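Aspartate aminotransferase (Thermotoga maritima, PDB 1O4S) transfers the amino group of L-aspartate to 2-oxoglutarate, giving oxaloacetate and L-glutamate, with pyridoxal 5'-phosphate as cofactor. Local coordinates at residues E61-F66 and Q284-K289; Y209-E214 and R237-N242; L329-R334 and V364-A369. All blocks are in the same frame, centred on the assembly; numbering follows the deposited sequence.

Contact 1 joins two helices in a partly buried place, whereas contacts 2 and 3 are buried strand pairs, each in a different sheet of the chain. Contact 2 is a parallel pair inside the seven-stranded sheet; contact 3 is an antiparallel pair in the four-stranded one, on the other side of the chain's centre, their centres about 26 Å apart. The chain between the two helices of contact 1 contains all of contact 2. No direct hydrogen bond crosses contact 1, which relies on an aromatic stack, two alanines and a water. Both strand pairs are held by main-chain bonds and bring a pocket residue to the active site: Asp213 beside the cofactor, and Arg365, which by similarity binds L-aspartate, beside a bound sulfate.

Contact 1: E61-F66 and Q284-K289; sequences EEAVRF and QYAALK
Phe66 holds its CG anti to the backbone N (chi1 177°), while Tyr285 turns its own CG away from the carbonyl carbon (chi1 -74°), and these two settings swing the rings over each other between helices 57-68 and 281-290. The result is an offset stack with the planes inclined by 25° and the centroids 4.5 Å apart. Tyr285 CD1 sits over one face of the Phe66 ring, displaced toward its rim, and the closest carbons are Phe66 CE1 and Tyr285 CE1 at 3.5 Å.

One turn away Glu62 CG, set anti to the backbone N, rests against Lys289 CB at 3.8 Å, and the bend at the next bond turns the carboxylate. The two chains cross at about a right angle, so their methylene groups meet, but Glu62 OE1 stops 4.8 Å short of Lys289 NZ; at that distance the opposite charges probably attract only weakly. The other carboxylate oxygen is linked across the gap by water. A single molecule donates to Glu62 OE2 at 2.6 Å and to Tyr285 O at 2.9 Å, giving that carbonyl a second partner besides Lys289 N of its own helix. Arg65 NH1 also lies near Glu62 OE2, which is well out of the guanidinium plane, so this ion pair is electrostatic without a directed N-H.

Where the backbones come nearest, Ala63 CB faces Ala286 CB at 4.4 Å, and these small side chains allow the axes to approach to 8.4 Å. Trp253 packs on both alanines, and Leu67 of the second subunit touches Ala63 and Val64, placing this junction beside the dimer interface. It is a classic close helix-helix packing, with the helices running in roughly opposite directions around an alanine pair and an aromatic stack on one flank, away from the active site of this aminotransferase.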
loop_
_atom_site.group_PDB
_atom_site.type_symbol
_atom_site.label_atom_id
_atom_site.label_comp_id
_atom_site.label_asym_id
_atom_site.label_seq_id
_atom_site.Cartn_x
_atom_site.Cartn_y
_atom_site.Cartn_z
ATOM N N GLU B 61 -12.676 -3.269 20.628
ATOM C CA GLU B 61 -12.789 -2.335 21.757
ATOM C C GLU B 61 -11.611 -1.371 21.843
ATOM O O GLU B 61 -11.826 -0.176 22.039
ATOM C CB GLU B 61 -12.978 -3.063 23.118
ATOM C CG GLU B 61 -14.319 -3.792 23.188
ATOM C CD GLU B 61 -14.557 -4.632 24.481
ATOM O OE1 GLU B 61 -13.575 -4.939 25.247
ATOM O OE2 GLU B 61 -15.752 -4.989 24.712
ATOM N N GLU B 62 -10.391 -1.889 21.726
ATOM C CA GLU B 62 -9.198 -1.032 21.655
ATOM C C GLU B 62 -9.198 -0.045 20.475
ATOM O O GLU B 62 -8.812 1.116 20.623
ATOM C CB GLU B 62 -7.957 -1.896 21.595
ATOM C CG GLU B 62 -6.654 -1.170 21.367
ATOM C CD GLU B 62 -6.260 -0.239 22.489
ATOM O OE1 GLU B 62 -6.851 -0.329 23.616
ATOM O OE2 GLU B 62 -5.339 0.587 22.216
ATOM N N ALA B 63 -9.605 -0.529 19.301
ATOM C CA ALA B 63 -9.667 0.314 18.115
ATOM C C ALA B 63 -10.659 1.462 18.340
ATOM O O ALA B 63 -10.355 2.582 17.982
ATOM C CB ALA B 63 -10.054 -0.496 16.877
ATOM N N VAL B 64 -11.816 1.172 18.950
ATOM C CA VAL B 64 -12.858 2.170 19.228
ATOM C C VAL B 64 -12.366 3.183 20.247
ATOM O O VAL B 64 -12.578 4.387 20.104
ATOM C CB VAL B 64 -14.185 1.519 19.732
ATOM C CG1 VAL B 64 -15.164 2.539 20.253
ATOM C CG2 VAL B 64 -14.833 0.691 18.653
ATOM N N ARG B 65 -11.707 2.692 21.285
ATOM C CA ARG B 65 -11.154 3.570 22.306
ATOM C C ARG B 65 -10.147 4.547 21.710
ATOM O O ARG B 65 -10.233 5.747 21.971
ATOM C CB ARG B 65 -10.509 2.709 23.355
ATOM C CG ARG B 65 -9.828 3.405 24.489
ATOM C CD ARG B 65 -9.047 2.372 25.365
ATOM N NE ARG B 65 -7.740 2.846 25.829
ATOM C CZ ARG B 65 -6.692 3.178 25.051
ATOM N NH1 ARG B 65 -6.742 3.127 23.712
ATOM N NH2 ARG B 65 -5.575 3.593 25.651
ATOM N N PHE B 66 -9.203 4.034 20.908
ATOM C CA PHE B 66 -8.278 4.879 20.166
ATOM C C PHE B 66 -9.000 5.907 19.276
ATOM O O PHE B 66 -8.689 7.113 19.296
ATOM C CB PHE B 66 -7.354 4.036 19.284
ATOM C CG PHE B 66 -6.443 4.864 18.442
ATOM C CD1 PHE B 66 -5.407 5.572 19.025
ATOM C CD2 PHE B 66 -6.633 4.984 17.074
ATOM C CE1 PHE B 66 -4.561 6.386 18.250
ATOM C CE2 PHE B 66 -5.771 5.803 16.325
ATOM C CZ PHE B 66 -4.738 6.492 16.935
ATOM N N GLN B 284 -2.904 -0.142 13.455
ATOM C CA GLN B 284 -1.714 -0.370 14.254
ATOM C C GLN B 284 -2.090 -0.611 15.682
ATOM O O GLN B 284 -1.588 -1.565 16.272
ATOM C CB GLN B 284 -0.722 0.751 14.120
ATOM C CG GLN B 284 -0.208 0.894 12.722
ATOM C CD GLN B 284 0.989 1.811 12.605
ATOM O OE1 GLN B 284 2.007 1.561 13.211
ATOM N NE2 GLN B 284 0.879 2.830 11.788
ATOM N N TYR B 285 -2.972 0.204 16.238
ATOM C CA TYR B 285 -3.411 -0.027 17.606
ATOM C C TYR B 285 -4.230 -1.285 17.771
ATOM O O TYR B 285 -4.096 -1.990 18.790
ATOM C CB TYR B 285 -4.089 1.209 18.208
ATOM C CG TYR B 285 -3.020 2.247 18.528
ATOM C CD1 TYR B 285 -2.768 3.306 17.674
ATOM C CD2 TYR B 285 -2.218 2.115 19.658
ATOM C CE1 TYR B 285 -1.784 4.226 17.937
ATOM C CE2 TYR B 285 -1.227 3.039 19.931
ATOM C CZ TYR B 285 -1.031 4.096 19.055
ATOM O OH TYR B 285 -0.072 5.014 19.297
ATOM N N ALA B 286 -5.028 -1.609 16.762
ATOM C CA ALA B 286 -5.779 -2.859 16.778
ATOM C C ALA B 286 -4.800 -4.077 16.842
ATOM O O ALA B 286 -4.985 -4.984 17.629
ATOM C CB ALA B 286 -6.676 -2.938 15.567
ATOM N N ALA B 287 -3.761 -4.058 16.015
ATOM C CA ALA B 287 -2.772 -5.122 15.964
ATOM C C ALA B 287 -1.961 -5.256 17.258
ATOM O O ALA B 287 -1.667 -6.343 17.722
ATOM C CB ALA B 287 -1.849 -4.922 14.733
ATOM N N LEU B 288 -1.652 -4.138 17.878
ATOM C CA LEU B 288 -0.910 -4.149 19.119
ATOM C C LEU B 288 -1.730 -4.914 20.180
ATOM O O LEU B 288 -1.195 -5.765 20.882
ATOM C CB LEU B 288 -0.556 -2.708 19.518
ATOM C CG LEU B 288 0.178 -2.439 20.821
ATOM C CD1 LEU B 288 1.555 -3.114 20.831
ATOM C CD2 LEU B 288 0.315 -0.939 20.990
ATOM N N LYS B 289 -3.037 -4.680 20.238
ATOM C CA LYS B 289 -3.913 -5.426 21.134
ATOM C C LYS B 289 -4.050 -6.882 20.697
ATOM O O LYS B 289 -4.155 -7.793 21.519
ATOM C CB LYS B 289 -5.293 -4.752 21.186
ATOM C CG LYS B 289 -6.385 -5.472 22.024
ATOM C CD LYS B 289 -6.026 -5.656 23.520
ATOM C CE LYS B 289 -5.872 -4.334 24.288
ATOM N NZ LYS B 289 -5.682 -4.496 25.795
HETATM O O HOH W 1 -3.395 -0.830 21.344
#

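Contact 2: Y209-E214 and R237-N242; sequences YIISDE and RIVYIN. With PLP (pyridoxal-5'-phosphate), chain M.
Glu214 OE1 meets the edge of the Tyr240 ring, 3.3 Å from Tyr240 CE1, and is gripped by two donors, Ser227 and a water at 2.7 Å from this oxygen. The carboxylate and ring planes are 86° apart. The second oxygen, Glu214 OE2, takes the hydroxyl of Ser212 OG at 2.7 Å through its anti lone pair and also accepts the backbone N of Ile228, so the buried carboxylate is amply bonded. The same water accepts from Tyr240 OH, and that hydroxyl receives Asn242 ND2 at 2.9 Å, in the amide plane and nearly straight at 165°. A directed relay thus runs from Asn242 through Tyr240 and the water to Glu214. A leucine in place of Asn242 removes the amide donor to Tyr240 OH and would probably leave the hydroxyl and its water less firmly placed.

Alongside this run of side-chain bonds, the two strands pair in parallel. Arg237 O receives Ile210 N at 2.7 Å, Val239 bonds to Ile210 and Ser212 through its N and O, and Ile241 bonds likewise to Ser212 and Glu214. Ile211, Val239 and Ile241 lie side by side on one face with Asp213; Ile210 and Ile238 pack against Ile228 on the face they share with Ser212 and Tyr240. Helix 228-231 lies in the crossover of this beta-alpha-beta unit.

Asp213 is at the end of its strand, its CG anti to the backbone N (chi1 -179°), which sends the carboxylate out to the cofactor: Asp213 OD2 lies 2.6 Å from PLP N1; the same oxygen is hydrogen-bonded to Tyr138 OH. As in other fold-type I enzymes, an aspartate at the pyridine nitrogen is thought to support the ring as an electron sink in transamination.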
loop_
_atom_site.group_PDB
_atom_site.type_symbol
_atom_site.label_atom_id
_atom_site.label_comp_id
_atom_site.label_asym_id
_atom_site.label_seq_id
_atom_site.Cartn_x
_atom_site.Cartn_y
_atom_site.Cartn_z
ATOM N N TYR B 209 18.579 -15.419 -0.491
ATOM C CA TYR B 209 17.654 -15.181 0.618
ATOM C C TYR B 209 16.547 -16.194 0.622
ATOM O O TYR B 209 16.087 -16.635 -0.443
ATOM C CB TYR B 209 16.997 -13.812 0.510
ATOM C CG TYR B 209 17.911 -12.676 0.832
ATOM C CD1 TYR B 209 18.137 -12.303 2.144
ATOM C CD2 TYR B 209 18.545 -11.953 -0.186
ATOM C CE1 TYR B 209 18.988 -11.258 2.448
ATOM C CE2 TYR B 209 19.392 -10.877 0.102
ATOM C CZ TYR B 209 19.612 -10.540 1.425
ATOM O OH TYR B 209 20.463 -9.491 1.744
ATOM N N ILE B 210 16.118 -16.567 1.822
ATOM C CA ILE B 210 14.921 -17.379 1.971
ATOM C C ILE B 210 13.834 -16.436 2.446
ATOM O O ILE B 210 13.970 -15.827 3.498
ATOM C CB ILE B 210 15.109 -18.523 2.984
ATOM C CG1 ILE B 210 16.170 -19.515 2.484
ATOM C CG2 ILE B 210 13.754 -19.237 3.220
ATOM C CD1 ILE B 210 16.494 -20.574 3.486
ATOM N N ILE B 211 12.785 -16.316 1.641
ATOM C CA ILE B 211 11.600 -15.546 1.979
ATOM C C ILE B 211 10.527 -16.532 2.405
ATOM O O ILE B 211 10.114 -17.381 1.623
ATOM C CB ILE B 211 11.123 -14.727 0.788
ATOM C CG1 ILE B 211 12.237 -13.782 0.291
ATOM C CG2 ILE B 211 9.871 -13.963 1.174
ATOM C CD1 ILE B 211 11.930 -13.115 -1.038
ATOM N N SER B 212 10.074 -16.412 3.651
ATOM C CA SER B 212 9.149 -17.373 4.238
ATOM C C SER B 212 7.845 -16.731 4.656
ATOM O O SER B 212 7.822 -15.914 5.566
ATOM C CB SER B 212 9.771 -18.073 5.443
ATOM O OG SER B 212 8.964 -19.174 5.775
ATOM N N ASP B 213 6.779 -17.120 3.971
ATOM C CA ASP B 213 5.439 -16.612 4.186
ATOM C C ASP B 213 4.718 -17.579 5.105
ATOM O O ASP B 213 4.164 -18.596 4.655
ATOM C CB ASP B 213 4.726 -16.525 2.839
ATOM C CG ASP B 213 3.304 -15.987 2.941
ATOM O OD1 ASP B 213 2.793 -15.779 4.084
ATOM O OD2 ASP B 213 2.625 -15.772 1.898
ATOM N N GLU B 214 4.673 -17.216 6.384
ATOM C CA GLU B 214 4.153 -18.071 7.436
ATOM C C GLU B 214 2.831 -17.564 8.038
ATOM O O GLU B 214 2.556 -17.741 9.213
ATOM C CB GLU B 214 5.272 -18.276 8.486
ATOM C CG GLU B 214 6.356 -19.249 7.977
ATOM C CD GLU B 214 7.511 -19.543 8.944
ATOM O OE1 GLU B 214 7.312 -19.643 10.199
ATOM O OE2 GLU B 214 8.655 -19.717 8.429
ATOM N N ARG B 237 20.151 -14.188 5.827
ATOM C CA ARG B 237 19.573 -14.679 4.601
ATOM C C ARG B 237 18.107 -15.043 4.781
ATOM O O ARG B 237 17.551 -15.751 3.973
ATOM C CB ARG B 237 20.397 -15.872 4.120
ATOM C CG ARG B 237 21.751 -15.465 3.524
ATOM C CD ARG B 237 22.782 -16.583 3.480
ATOM N NE ARG B 237 23.760 -16.534 4.590
ATOM C CZ ARG B 237 23.645 -17.162 5.774
ATOM N NH1 ARG B 237 22.584 -17.930 6.064
ATOM N NH2 ARG B 237 24.613 -17.021 6.683
ATOM N N ILE B 238 17.461 -14.522 5.816
ATOM C CA ILE B 238 16.049 -14.843 6.068
ATOM C C ILE B 238 15.184 -13.607 6.013
ATOM O O ILE B 238 15.486 -12.623 6.668
ATOM C CB ILE B 238 15.871 -15.496 7.447
ATOM C CG1 ILE B 238 16.781 -16.724 7.606
ATOM C CG2 ILE B 238 14.391 -15.849 7.689
ATOM C CD1 ILE B 238 16.449 -17.884 6.678
ATOM N N VAL B 239 14.093 -13.686 5.254
ATOM C CA VAL B 239 13.034 -12.683 5.284
ATOM C C VAL B 239 11.792 -13.400 5.806
ATOM O O VAL B 239 11.264 -14.283 5.146
ATOM C CB VAL B 239 12.759 -12.053 3.878
ATOM C CG1 VAL B 239 11.633 -11.059 3.931
ATOM C CG2 VAL B 239 14.025 -11.383 3.328
ATOM N N TYR B 240 11.338 -13.022 6.987
ATOM C CA TYR B 240 10.223 -13.674 7.616
ATOM C C TYR B 240 8.976 -12.812 7.445
ATOM O O TYR B 240 9.001 -11.621 7.721
ATOM C CB TYR B 240 10.556 -13.919 9.086
ATOM C CG TYR B 240 9.440 -14.506 9.901
ATOM C CD1 TYR B 240 9.186 -15.888 9.891
ATOM C CD2 TYR B 240 8.617 -13.669 10.704
ATOM C CE1 TYR B 240 8.128 -16.432 10.668
ATOM C CE2 TYR B 240 7.585 -14.196 11.476
ATOM C CZ TYR B 240 7.332 -15.574 11.454
ATOM O OH TYR B 240 6.332 -16.084 12.236
ATOM N N ILE B 241 7.898 -13.431 6.965
ATOM C CA ILE B 241 6.646 -12.739 6.722
ATOM C C ILE B 241 5.481 -13.384 7.455
ATOM O O ILE B 241 5.254 -14.601 7.361
ATOM C CB ILE B 241 6.379 -12.620 5.201
ATOM C CG1 ILE B 241 7.466 -11.715 4.625
ATOM C CG2 ILE B 241 4.968 -12.095 4.933
ATOM C CD1 ILE B 241 7.443 -11.531 3.223
ATOM N N ASN B 242 4.736 -12.542 8.177
ATOM C CA ASN B 242 3.545 -12.951 8.912
ATOM C C ASN B 242 2.608 -11.738 9.053
ATOM O O ASN B 242 2.854 -10.679 8.478
ATOM C CB ASN B 242 3.965 -13.585 10.249
ATOM C CG ASN B 242 2.985 -14.662 10.764
ATOM O OD1 ASN B 242 1.792 -14.626 10.484
ATOM N ND2 ASN B 242 3.505 -15.598 11.560
HETATM N N1 PLP M . 0.097 -15.464 1.700
HETATM C C2 PLP M . -0.902 -16.391 1.476
HETATM C C2A PLP M . -0.470 -17.661 0.805
HETATM C C3 PLP M . -2.235 -16.125 1.828
HETATM O O3 PLP M . -3.105 -16.965 1.629
HETATM C C4 PLP M . -2.563 -14.922 2.473
HETATM C C4A PLP M . -4.025 -14.639 2.885
HETATM C C5 PLP M . -1.500 -14.014 2.701
HETATM C C6 PLP M . -0.196 -14.302 2.303
HETATM C C5A PLP M . -1.617 -12.663 3.375
HETATM O O4P PLP M . -2.664 -11.738 3.139
HETATM P P PLP M . -2.780 -10.362 3.949
HETATM O O1P PLP M . -4.251 -10.266 4.115
HETATM O O2P PLP M . -2.017 -10.446 5.205
HETATM O O3P PLP M . -2.252 -9.433 2.927
HETATM O O HOH W 2 6.002 -18.779 12.365
#

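Contact 3: L329-R334 and V364-A369; sequences LFFKVR and VRLSFA. With SO4 (sulfate ion), chain K.
Leu329 opens an antiparallel pairing between strands 328-332 and 363-367, in the sheet of the smaller domain of the aminotransferase fold. It forms a hydrogen-bonded pair with Leu366: Leu329 N gives to Leu366 O at 2.9 Å, and Leu366 N returns an almost straight bond (178°) to Leu329 O. The Leu329 side chain packs on Val310 and Leu313 of helix 296-315.

Phe330 comes next, in a non-hydrogen-bonded pair with Arg365, on the opposite face. Arg365 CB meets the edge of its ring, 3.8 Å from Phe330 CD2, while Phe363 and Pro133 also border the ring.

Phe331 returns to the leucine face and exchanges two main-chain bonds with Val364. Its CG takes the crowded position between N and carbonyl carbon (chi1 68°), which folds the ring back over the neighbouring strand; Val364 CG1 sits over its face, 4.2 Å from the centroid, as a CH-pi contact, and Leu366 CB reaches its edge. Further along, Val333 CG1 crosses to Val364 CB at 4.0 Å, near Phe340 of helix 337-348.

Paired with Phe330 and on the same face, Arg365 extends toward the active site, where by similarity it binds L-aspartate. Asn185 OD1 accepts from NH1 and helps fix the guanidinium, whose edge faces a sulfate: Arg365 NH1 reaches SO4 O1 at 2.9 Å, and Arg365 NH2 reaches SO4 O3 at 3.0 Å.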
loop_
_atom_site.group_PDB
_atom_site.type_symbol
_atom_site.label_atom_id
_atom_site.label_comp_id
_atom_site.label_asym_id
_atom_site.label_seq_id
_atom_site.Cartn_x
_atom_site.Cartn_y
_atom_site.Cartn_z
ATOM N N LEU B 329 -8.263 -27.394 1.166
ATOM C CA LEU B 329 -8.108 -28.767 0.783
ATOM C C LEU B 329 -8.018 -28.776 -0.754
ATOM O O LEU B 329 -8.905 -28.263 -1.448
ATOM C CB LEU B 329 -9.278 -29.599 1.320
ATOM C CG LEU B 329 -9.004 -31.099 1.272
ATOM C CD1 LEU B 329 -9.595 -31.829 2.471
ATOM C CD2 LEU B 329 -9.520 -31.690 -0.020
ATOM N N PHE B 330 -6.927 -29.341 -1.275
ATOM C CA PHE B 330 -6.652 -29.320 -2.709
ATOM C C PHE B 330 -6.853 -30.737 -3.283
ATOM O O PHE B 330 -5.962 -31.583 -3.198
ATOM C CB PHE B 330 -5.221 -28.818 -2.914
ATOM C CG PHE B 330 -4.958 -28.198 -4.269
ATOM C CD1 PHE B 330 -3.921 -28.654 -5.057
ATOM C CD2 PHE B 330 -5.716 -27.124 -4.722
ATOM C CE1 PHE B 330 -3.671 -28.080 -6.284
ATOM C CE2 PHE B 330 -5.471 -26.543 -5.926
ATOM C CZ PHE B 330 -4.449 -27.013 -6.718
ATOM N N PHE B 331 -8.016 -31.008 -3.853
ATOM C CA PHE B 331 -8.291 -32.383 -4.289
ATOM C C PHE B 331 -8.259 -32.582 -5.796
ATOM O O PHE B 331 -8.275 -31.626 -6.551
ATOM C CB PHE B 331 -9.555 -32.966 -3.632
ATOM C CG PHE B 331 -10.874 -32.326 -4.050
ATOM C CD1 PHE B 331 -11.431 -31.286 -3.302
ATOM C CD2 PHE B 331 -11.611 -32.845 -5.107
ATOM C CE1 PHE B 331 -12.689 -30.743 -3.637
ATOM C CE2 PHE B 331 -12.861 -32.302 -5.463
ATOM C CZ PHE B 331 -13.406 -31.254 -4.719
ATOM N N LYS B 332 -8.175 -33.848 -6.197
ATOM C CA LYS B 332 -7.973 -34.242 -7.589
ATOM C C LYS B 332 -9.328 -34.436 -8.269
ATOM O O LYS B 332 -10.235 -35.080 -7.725
ATOM C CB LYS B 332 -7.148 -35.527 -7.625
ATOM C CG LYS B 332 -6.639 -35.964 -9.005
ATOM C CD LYS B 332 -5.192 -35.543 -9.295
ATOM C CE LYS B 332 -4.792 -35.910 -10.739
ATOM N NZ LYS B 332 -5.189 -34.848 -11.733
ATOM N N VAL B 333 -9.470 -33.830 -9.438
ATOM C CA VAL B 333 -10.671 -33.963 -10.249
ATOM C C VAL B 333 -10.324 -34.618 -11.595
ATOM O O VAL B 333 -9.188 -34.528 -12.065
ATOM C CB VAL B 333 -11.379 -32.578 -10.458
ATOM C CG1 VAL B 333 -11.901 -32.036 -9.133
ATOM C CG2 VAL B 333 -10.462 -31.555 -11.141
ATOM N N ARG B 334 -11.294 -35.296 -12.199
ATOM C CA ARG B 334 -11.119 -35.829 -13.538
ATOM C C ARG B 334 -11.309 -34.689 -14.540
ATOM O O ARG B 334 -12.080 -33.762 -14.296
ATOM C CB ARG B 334 -12.104 -36.970 -13.819
ATOM N N VAL B 364 -8.696 -29.003 -7.599
ATOM C CA VAL B 364 -9.623 -27.931 -7.190
ATOM C C VAL B 364 -9.328 -27.589 -5.703
ATOM O O VAL B 364 -8.889 -28.461 -4.949
ATOM C CB VAL B 364 -11.056 -28.412 -7.549
ATOM C CG1 VAL B 364 -12.030 -28.192 -6.500
ATOM C CG2 VAL B 364 -11.504 -27.840 -8.900
ATOM N N ARG B 365 -9.495 -26.315 -5.313
ATOM C CA ARG B 365 -9.299 -25.872 -3.931
ATOM C C ARG B 365 -10.630 -25.588 -3.265
ATOM O O ARG B 365 -11.418 -24.790 -3.757
ATOM C CB ARG B 365 -8.439 -24.607 -3.844
ATOM C CG ARG B 365 -7.974 -24.310 -2.448
ATOM C CD ARG B 365 -7.360 -22.971 -2.281
ATOM N NE ARG B 365 -8.348 -21.904 -2.243
ATOM C CZ ARG B 365 -8.023 -20.625 -2.134
ATOM N NH1 ARG B 365 -6.748 -20.276 -2.042
ATOM N NH2 ARG B 365 -8.978 -19.698 -2.117
ATOM N N LEU B 366 -10.843 -26.271 -2.144
ATOM C CA LEU B 366 -11.990 -26.093 -1.280
ATOM C C LEU B 366 -11.542 -25.390 0.030
ATOM O O LEU B 366 -10.564 -25.755 0.680
ATOM C CB LEU B 366 -12.656 -27.464 -1.052
ATOM C CG LEU B 366 -13.847 -27.565 -0.093
ATOM C CD1 LEU B 366 -14.624 -28.829 -0.356
ATOM C CD2 LEU B 366 -13.409 -27.495 1.395
ATOM N N SER B 367 -12.240 -24.331 0.395
ATOM C CA SER B 367 -11.973 -23.652 1.656
ATOM C C SER B 367 -12.974 -24.120 2.658
ATOM O O SER B 367 -14.168 -24.273 2.336
ATOM C CB SER B 367 -12.108 -22.122 1.520
ATOM O OG SER B 367 -11.214 -21.676 0.532
ATOM N N PHE B 368 -12.515 -24.353 3.874
ATOM C CA PHE B 368 -13.452 -24.718 4.919
ATOM C C PHE B 368 -13.582 -23.620 6.003
ATOM O O PHE B 368 -13.605 -23.886 7.221
ATOM C CB PHE B 368 -13.179 -26.120 5.468
ATOM C CG PHE B 368 -11.756 -26.401 5.815
ATOM C CD1 PHE B 368 -11.258 -26.091 7.076
ATOM C CD2 PHE B 368 -10.919 -27.039 4.894
ATOM C CE1 PHE B 368 -9.965 -26.410 7.418
ATOM C CE2 PHE B 368 -9.628 -27.343 5.224
ATOM C CZ PHE B 368 -9.149 -27.027 6.498
ATOM N N ALA B 369 -13.662 -22.381 5.518
ATOM C CA ALA B 369 -14.004 -21.239 6.367
ATOM C C ALA B 369 -15.516 -21.054 6.293
ATOM O O ALA B 369 -16.019 -19.985 5.966
ATOM C CB ALA B 369 -13.231 -19.971 5.944
HETATM S S SO4 K . -6.865 -16.614 -2.132
HETATM O O1 SO4 K . -6.207 -17.566 -1.225
HETATM O O2 SO4 K . -6.190 -16.735 -3.429
HETATM O O3 SO4 K . -8.328 -16.798 -2.270
HETATM O O4 SO4 K . -6.691 -15.293 -1.553
#